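Local coordinates for protein glycerophosphodiester phosphodiesterase (Thermotoga maritima, PDB 1O1Z) that belongs to the glycerophosphoryl diester phosphodiesterase family and is built on a TIM-barrel fold, at residues V44-L50 and I106-E112. Numbering follows the deposited sequence.
Sequences VELDVRL and INIEIKE
Arg49 and Glu112 meet because the Arg49 chain runs straight from CG to NE (chi2 -178°) and that of Glu112 is extended beyond CG (chi2 176°), the two crossing nearly at right angles. Arg49 NH1 thereby reaches Glu112 OE2 at 2.9 Å, a salt bridge in the guanidinium plane but anti and 23° out of plane at the carboxylate, while Lys111 CB sits 3.7 Å from Arg49 CZ, over one guanidinium face. Glu112 OE1 accepts a hydrogen bond from Leu50 N at 2.9 Å, from above its plane. Upstream, five backbone bonds, Asn107 N to Val44 O through Lys111 N to Val48 O, establish parallel pairing of neighbouring barrel strands. Val48 CG2 touches Ile108 CG2 at 3.6 Å on the outer face, where helix 30-38 packs on Leu46 and helix 93-99 on Leu46, Ile106 and Ile108. Opposite, beside Glu45, the acceptors Asp47 OD2 and Glu109 OE1 crowd to 3.3 Å, unbonded; Asn28 ND2 hydrogen-bonds Asp47 OD1. Lys111 NZ, salt-bridged to Glu109 OE2, lies 4.2 Å from Asp47 OD2, beyond a salt bridge, and probably eases this crowding. Glu112, just past strand 106-110, thus holds the end of strand 44-50; with Arg75 and a water also at OE2, its charge is probably well compensated.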
loop_
_atom_site.group_PDB
_atom_site.type_symbol
_atom_site.label_atom_id
_atom_site.label_comp_id
_atom_site.label_asym_id
_atom_site.label_seq_id
_atom_site.Cartn_x
_atom_site.Cartn_y
_atom_site.Cartn_z
ATOM N N VAL A 44 -4.797 -2.789 5.817
ATOM C CA VAL A 44 -4.824 -1.447 5.271
ATOM C C VAL A 44 -3.576 -1.188 4.478
ATOM O O VAL A 44 -2.571 -1.854 4.696
ATOM C CB VAL A 44 -4.953 -0.388 6.382
ATOM C CG1 VAL A 44 -6.265 -0.521 7.176
ATOM C CG2 VAL A 44 -3.757 -0.425 7.349
ATOM N N GLU A 45 -3.658 -0.256 3.546
ATOM C CA GLU A 45 -2.501 0.293 2.840
ATOM C C GLU A 45 -2.328 1.716 3.321
ATOM O O GLU A 45 -3.312 2.447 3.545
ATOM C CB GLU A 45 -2.740 0.222 1.328
ATOM C CG GLU A 45 -1.624 0.729 0.443
ATOM C CD GLU A 45 -1.577 2.245 0.264
ATOM O OE1 GLU A 45 -2.601 2.939 0.474
ATOM O OE2 GLU A 45 -0.480 2.760 -0.102
ATOM N N LEU A 46 -1.077 2.136 3.469
ATOM C CA LEU A 46 -0.790 3.503 3.890
ATOM C C LEU A 46 0.525 3.967 3.302
ATOM O O LEU A 46 1.282 3.166 2.764
ATOM C CB LEU A 46 -0.806 3.587 5.409
ATOM C CG LEU A 46 0.153 2.697 6.193
ATOM C CD1 LEU A 46 1.585 3.238 6.182
ATOM C CD2 LEU A 46 -0.325 2.529 7.620
ATOM N N ASP A 47 0.804 5.265 3.411
ATOM C CA ASP A 47 1.929 5.911 2.779
ATOM C C ASP A 47 2.821 6.543 3.830
ATOM O O ASP A 47 2.300 7.202 4.716
ATOM C CB ASP A 47 1.410 7.033 1.901
ATOM C CG ASP A 47 0.348 6.548 0.961
ATOM O OD1 ASP A 47 -0.867 6.862 1.118
ATOM O OD2 ASP A 47 0.666 5.710 0.082
ATOM N N VAL A 48 4.142 6.354 3.719
ATOM C CA VAL A 48 5.076 6.880 4.706
ATOM C C VAL A 48 6.136 7.802 4.135
ATOM O O VAL A 48 6.649 7.608 3.018
ATOM C CB VAL A 48 5.756 5.769 5.557
ATOM C CG1 VAL A 48 4.734 5.035 6.389
ATOM C CG2 VAL A 48 6.587 4.812 4.726
ATOM N N ARG A 49 6.476 8.800 4.968
ATOM C CA ARG A 49 7.442 9.844 4.668
ATOM C C ARG A 49 8.159 10.231 5.962
ATOM O O ARG A 49 7.775 9.795 7.051
ATOM C CB ARG A 49 6.730 11.090 4.149
ATOM C CG ARG A 49 6.053 10.888 2.807
ATOM C CD ARG A 49 5.410 12.166 2.312
ATOM N NE ARG A 49 4.892 11.975 0.977
ATOM C CZ ARG A 49 5.572 12.099 -0.143
ATOM N NH1 ARG A 49 6.859 12.447 -0.157
ATOM N NH2 ARG A 49 4.952 11.906 -1.308
ATOM N N LEU A 50 9.178 11.061 5.842
ATOM C CA LEU A 50 9.870 11.572 7.029
ATOM C C LEU A 50 9.501 12.993 7.391
ATOM O O LEU A 50 9.380 13.883 6.537
ATOM C CB LEU A 50 11.374 11.590 6.851
ATOM C CG LEU A 50 12.106 10.291 6.756
ATOM C CD1 LEU A 50 13.617 10.601 6.738
ATOM C CD2 LEU A 50 11.744 9.329 7.869
ATOM N N ILE A 106 -0.525 -4.781 7.125
ATOM C CA ILE A 106 -0.271 -3.388 6.799
ATOM C C ILE A 106 0.671 -3.327 5.599
ATOM O O ILE A 106 1.807 -3.811 5.664
ATOM C CB ILE A 106 0.315 -2.592 7.966
ATOM C CG1 ILE A 106 -0.611 -2.633 9.189
ATOM C CG2 ILE A 106 0.516 -1.154 7.576
ATOM C CD1 ILE A 106 0.021 -2.015 10.438
ATOM N N ASN A 107 0.178 -2.782 4.509
ATOM C CA ASN A 107 0.949 -2.549 3.302
ATOM C C ASN A 107 1.471 -1.132 3.394
ATOM O O ASN A 107 0.714 -0.189 3.297
ATOM C CB ASN A 107 0.078 -2.763 2.066
ATOM C CG ASN A 107 0.715 -2.342 0.799
ATOM O OD1 ASN A 107 -0.005 -2.015 -0.149
ATOM N ND2 ASN A 107 2.048 -2.363 0.727
ATOM N N ILE A 108 2.773 -1.010 3.647
ATOM C CA ILE A 108 3.434 0.280 3.784
ATOM C C ILE A 108 4.040 0.678 2.460
ATOM O O ILE A 108 4.995 0.060 2.019
ATOM C CB ILE A 108 4.542 0.171 4.859
ATOM C CG1 ILE A 108 3.984 -0.261 6.213
ATOM C CG2 ILE A 108 5.303 1.473 5.015
ATOM C CD1 ILE A 108 5.029 -0.695 7.208
ATOM N N GLU A 109 3.507 1.727 1.839
ATOM C CA GLU A 109 4.084 2.268 0.624
ATOM C C GLU A 109 5.122 3.297 1.017
ATOM O O GLU A 109 4.818 4.314 1.644
ATOM C CB GLU A 109 3.050 2.868 -0.330
ATOM C CG GLU A 109 3.746 3.399 -1.581
ATOM C CD GLU A 109 2.886 4.092 -2.610
ATOM O OE1 GLU A 109 1.648 4.001 -2.555
ATOM O OE2 GLU A 109 3.493 4.765 -3.482
ATOM N N ILE A 110 6.352 3.054 0.596
ATOM C CA ILE A 110 7.456 3.955 0.869
ATOM C C ILE A 110 7.425 5.058 -0.173
ATOM O O ILE A 110 7.642 4.806 -1.366
ATOM C CB ILE A 110 8.793 3.226 0.765
ATOM C CG1 ILE A 110 8.807 1.915 1.545
ATOM C CG2 ILE A 110 9.898 4.194 1.195
ATOM C CD1 ILE A 110 8.841 2.100 2.971
ATOM N N LYS A 111 7.215 6.300 0.254
ATOM C CA LYS A 111 7.156 7.413 -0.682
ATOM C C LYS A 111 8.505 8.102 -0.929
ATOM O O LYS A 111 8.653 8.842 -1.910
ATOM C CB LYS A 111 6.139 8.458 -0.170
ATOM C CG LYS A 111 4.698 7.997 -0.182
ATOM C CD LYS A 111 4.234 7.700 -1.628
ATOM C CE LYS A 111 2.750 7.767 -1.831
ATOM N NZ LYS A 111 2.408 7.442 -3.268
ATOM N N GLU A 112 9.446 7.873 -0.009
ATOM C CA GLU A 112 10.763 8.511 0.018
ATOM C C GLU A 112 11.835 7.502 0.383
ATOM O O GLU A 112 11.733 6.852 1.427
ATOM C CB GLU A 112 10.779 9.602 1.105
ATOM C CG GLU A 112 9.715 10.634 0.929
ATOM C CD GLU A 112 9.668 11.649 2.060
ATOM O OE1 GLU A 112 10.270 11.398 3.151
ATOM O OE2 GLU A 112 9.003 12.662 1.839
HETATM O O HOH W 1 8.463 14.192 3.856
#